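Local coordinates for protein MEM-A1 (Soil metagenome, PDB 6E0S) that probably hydrolyses beta-lactam antibiotics with zinc in its active site, as a subclass B3 metallo-beta-lactamase, at residues C230-S235 with W244-R249. Residues are numbered along the deposited sequence; the frame is centred on the assembly and turned at random. Where two conformers were deposited one is given.
Sequences CDILIS and WRRQAR. With PO4 (phosphate ion), chain D.
Along one edge of the five-stranded sheet, Arg246 of the short helix 243-247 reaches across to the backbone carbonyl of Leu233. In edge strand 232-235, Ile232 and Ile234 pair with strand 185-192, leaving the Leu233 carbonyl to face the helix. Arginine suits the gap, being long enough to span it and carrying several N-H groups. A bend in its chain at chi3 (-92°) turns the guanidinium so that its edge meets Leu233 O near the guanidinium plane. Arg246 NH2 is modelled 2.5 Å from Leu233 O, very short for a hydrogen bond, and Arg246 NH1 adds a weak, bent one at 3.0 Å. Arg246 was deposited in two conformers, of which one is described, so these lengths are doubtful. Arg246 NH2 also bonds to Gly241 O and NH1 to Phe258 O, so three main-chain carbonyls meet the buried guanidinium. Aliphatic carbons touch it in this conformer: Ile232 CG2 approaches NH1 and Leu233 CB approaches NH2, branched residues suiting a buried strand. Near the helix start, Arg245 N donates to O2 of a phosphate ion, probably from the crystallisation liquor (2.9 Å, 151°). The whole is a side-chain-to-backbone bridge from helix to edge strand, within the metallo-beta-lactamase alpha-beta/beta-alpha sandwich.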
ATOM      1  N   CYS A 230     -12.322  -7.745   6.434  1.00 20.52           N
ATOM      2  CA  CYS A 230     -12.135  -6.359   5.984  1.00 20.18           C
ATOM      3  C   CYS A 230     -13.175  -5.430   6.614  1.00 21.65           C
ATOM      4  O   CYS A 230     -14.210  -5.145   6.004  1.00 25.26           O
ATOM      5  CB  CYS A 230     -12.203  -6.324   4.466  1.00 21.01           C
ATOM      6  SG  CYS A 230     -12.030  -4.712   3.702  1.00 20.58           S
ATOM      7  N   ASP A 231     -12.893  -4.944   7.826  1.00 17.63           N
ATOM      8  CA  ASP A 231     -13.770  -3.935   8.402  1.00 18.60           C
ATOM      9  C   ASP A 231     -13.470  -2.548   7.849  1.00 18.39           C
ATOM     10  O   ASP A 231     -14.400  -1.796   7.524  1.00 17.11           O
ATOM     11  CB  ASP A 231     -13.636  -3.912   9.915  1.00 18.75           C
ATOM     12  CG  ASP A 231     -14.310  -5.099  10.571  1.00 19.91           C
ATOM     13  OD1 ASP A 231     -15.424  -5.450  10.134  1.00 21.16           O
ATOM     14  OD2 ASP A 231     -13.697  -5.700  11.473  1.00 19.39           O
ATOM     15  N   ILE A 232     -12.193  -2.176   7.758  1.00 17.07           N
ATOM     16  CA  ILE A 232     -11.802  -0.853   7.281  1.00 18.34           C
ATOM     17  C   ILE A 232     -10.748  -1.026   6.198  1.00 18.80           C
ATOM     18  O   ILE A 232      -9.665  -1.567   6.459  1.00 19.48           O
ATOM     19  CB  ILE A 232     -11.260   0.032   8.414  1.00 17.86           C
ATOM     20  CG1 ILE A 232     -12.358   0.274   9.474  1.00 17.38           C
ATOM     21  CG2 ILE A 232     -10.690   1.358   7.841  1.00 17.20           C
ATOM     22  CD1 ILE A 232     -11.875   1.042  10.747  1.00 18.04           C
ATOM     23  N   LEU A 233     -11.048  -0.553   5.001  1.00 18.34           N
ATOM     24  CA  LEU A 233     -10.131  -0.619   3.872  1.00 17.73           C
ATOM     25  C   LEU A 233      -9.422   0.716   3.689  1.00 18.06           C
ATOM     26  O   LEU A 233     -10.070   1.765   3.692  1.00 20.70           O
ATOM     27  CB  LEU A 233     -10.907  -0.969   2.589  1.00 17.58           C
ATOM     28  CG  LEU A 233     -10.165  -0.669   1.288  1.00 17.95           C
ATOM     29  CD1 LEU A 233      -8.993  -1.623   1.129  1.00 18.61           C
ATOM     30  CD2 LEU A 233     -11.099  -0.767   0.048  1.00 18.90           C
ATOM     31  N   ILE A 234      -8.103   0.672   3.493  1.00 16.84           N
ATOM     32  CA  ILE A 234      -7.328   1.825   3.027  1.00 16.28           C
ATOM     33  C   ILE A 234      -6.510   1.341   1.844  1.00 17.18           C
ATOM     34  O   ILE A 234      -5.653   0.480   2.007  1.00 17.66           O
ATOM     35  CB  ILE A 234      -6.414   2.387   4.117  1.00 17.51           C
ATOM     36  CG1 ILE A 234      -7.248   2.842   5.307  1.00 20.44           C
ATOM     37  CG2 ILE A 234      -5.577   3.547   3.548  1.00 16.80           C
ATOM     38  CD1 ILE A 234      -6.411   3.112   6.561  1.00 23.43           C
ATOM     39  N   SER A 235      -6.788   1.849   0.650  1.00 18.59           N
ATOM     40  CA  SER A 235      -6.071   1.346  -0.517  1.00 18.16           C
ATOM     41  C   SER A 235      -4.944   2.311  -0.872  1.00 17.30           C
ATOM     42  O   SER A 235      -4.982   3.486  -0.512  1.00 17.93           O
ATOM     43  CB  SER A 235      -7.012   1.171  -1.710  1.00 20.36           C
ATOM     44  OG  SER A 235      -7.715   2.376  -1.927  1.00 20.67           O
ATOM     45  N   TRP A 244     -12.284   8.733   0.779  1.00 20.50           N
ATOM     46  CA  TRP A 244     -12.781  10.082   1.056  1.00 21.49           C
ATOM     47  C   TRP A 244     -14.296  10.090   1.213  1.00 22.77           C
ATOM     48  O   TRP A 244     -14.830  10.861   2.020  1.00 23.06           O
ATOM     49  CB  TRP A 244     -12.315  11.058  -0.028  1.00 22.25           C
ATOM     50  CG  TRP A 244     -10.820  10.987  -0.204  1.00 22.61           C
ATOM     51  CD1 TRP A 244     -10.126  10.767  -1.372  1.00 23.23           C
ATOM     52  CD2 TRP A 244      -9.834  11.125   0.833  1.00 22.10           C
ATOM     53  NE1 TRP A 244      -8.762  10.749  -1.107  1.00 22.31           N
ATOM     54  CE2 TRP A 244      -8.564  10.963   0.234  1.00 21.58           C
ATOM     55  CE3 TRP A 244      -9.908  11.358   2.220  1.00 22.41           C
ATOM     56  CZ2 TRP A 244      -7.370  11.020   0.973  1.00 21.93           C
ATOM     57  CZ3 TRP A 244      -8.734  11.425   2.953  1.00 22.10           C
ATOM     58  CH2 TRP A 244      -7.477  11.255   2.330  1.00 22.37           C
ATOM     59  N   ARG A 245     -15.002   9.214   0.499  1.00 21.93           N
ATOM     60  CA  ARG A 245     -16.438   9.102   0.732  1.00 23.23           C
ATOM     61  C   ARG A 245     -16.726   8.668   2.167  1.00 22.19           C
ATOM     62  O   ARG A 245     -17.620   9.212   2.822  1.00 22.66           O
ATOM     63  CB  ARG A 245     -17.081   8.129  -0.263  1.00 25.04           C
ATOM     64  CG  ARG A 245     -18.549   7.898   0.044  1.00 28.52           C
ATOM     65  CD  ARG A 245     -19.232   6.922  -0.901  1.00 32.47           C
ATOM     66  NE  ARG A 245     -18.616   5.592  -0.935  1.00 34.53           N
ATOM     67  CZ  ARG A 245     -18.679   4.680   0.046  1.00 36.95           C
ATOM     68  NH1 ARG A 245     -19.326   4.929   1.180  1.00 38.74           N
ATOM     69  NH2 ARG A 245     -18.079   3.506  -0.105  1.00 35.86           N
ATOM     70  N   ARG A 246     -15.954   7.714   2.684  1.00 20.03           N
ATOM     71  CA  ARG A 246     -16.185   7.250   4.050  0.60 19.92           C
ATOM     72  C   ARG A 246     -15.723   8.286   5.070  1.00 19.05           C
ATOM     73  O   ARG A 246     -16.414   8.545   6.060  1.00 18.61           O
ATOM     74  CB  ARG A 246     -15.460   5.925   4.286  0.60 18.93           C
ATOM     75  CG  ARG A 246     -16.056   4.738   3.540  0.60 19.37           C
ATOM     76  CD  ARG A 246     -15.370   3.418   3.972  0.60 18.94           C
ATOM     77  NE  ARG A 246     -14.253   3.125   3.081  0.60 17.57           N
ATOM     78  CZ  ARG A 246     -13.003   2.899   3.470  0.60 16.63           C
ATOM     79  NH1 ARG A 246     -12.669   2.886   4.771  0.60 15.42           N
ATOM     80  NH2 ARG A 246     -12.079   2.686   2.535  0.60 16.56           N
ATOM     81  N   GLN A 247     -14.535   8.878   4.854  1.00 19.10           N
ATOM     82  CA  GLN A 247     -14.014   9.853   5.810  1.00 19.79           C
ATOM     83  C   GLN A 247     -14.923  11.057   5.920  1.00 20.01           C
ATOM     84  O   GLN A 247     -14.947  11.725   6.960  1.00 20.01           O
ATOM     85  CB  GLN A 247     -12.618  10.319   5.392  1.00 21.79           C
ATOM     86  CG  GLN A 247     -11.846  11.128   6.472  1.00 22.30           C
ATOM     87  CD  GLN A 247     -12.090  12.613   6.427  1.00 25.65           C
ATOM     88  OE1 GLN A 247     -12.340  13.199   5.370  1.00 26.50           O
ATOM     89  NE2 GLN A 247     -12.059  13.240   7.599  1.00 27.42           N
ATOM     90  N   ALA A 248     -15.656  11.359   4.845  1.00 19.43           N
ATOM     91  CA  ALA A 248     -16.590  12.469   4.800  1.00 20.82           C
ATOM     92  C   ALA A 248     -17.732  12.321   5.783  1.00 19.94           C
ATOM     93  O   ALA A 248     -18.481  13.281   5.967  1.00 21.25           O
ATOM     94  CB  ALA A 248     -17.148  12.599   3.376  1.00 21.67           C
ATOM     95  N   ARG A 249     -17.905  11.142   6.379  1.00 21.30           N
ATOM     96  CA  ARG A 249     -18.914  10.907   7.393  1.00 25.25           C
ATOM     97  C   ARG A 249     -18.352  10.843   8.812  1.00 23.87           C
ATOM     98  O   ARG A 249     -19.146  10.674   9.750  1.00 23.85           O
ATOM     99  CB  ARG A 249     -19.684   9.607   7.076  1.00 31.16           C
ATOM    100  CG  ARG A 249     -20.149   9.480   5.613  1.00 36.68           C
ATOM    101  CD  ARG A 249     -21.154   8.331   5.400  1.00 42.84           C
ATOM    102  NE  ARG A 249     -22.393   8.563   6.134  1.00 50.16           N
ATOM    103  CZ  ARG A 249     -23.328   7.636   6.360  1.00 56.97           C
ATOM    104  NH1 ARG A 249     -23.156   6.386   5.929  1.00 56.64           N
ATOM    105  NH2 ARG A 249     -24.427   7.955   7.046  1.00 61.29           N
TER
HETATM  106  P   PO4 D 303     -13.617   8.970  -3.129  1.00 62.22           P
HETATM  107  O1  PO4 D 303     -14.172   7.862  -4.019  1.00 63.02           O
HETATM  108  O2  PO4 D 303     -13.366   8.433  -1.749  1.00 62.08           O
HETATM  109  O3  PO4 D 303     -12.322   9.466  -3.749  1.00 62.25           O
HETATM  110  O4  PO4 D 303     -14.631  10.097  -3.041  1.00 62.10           O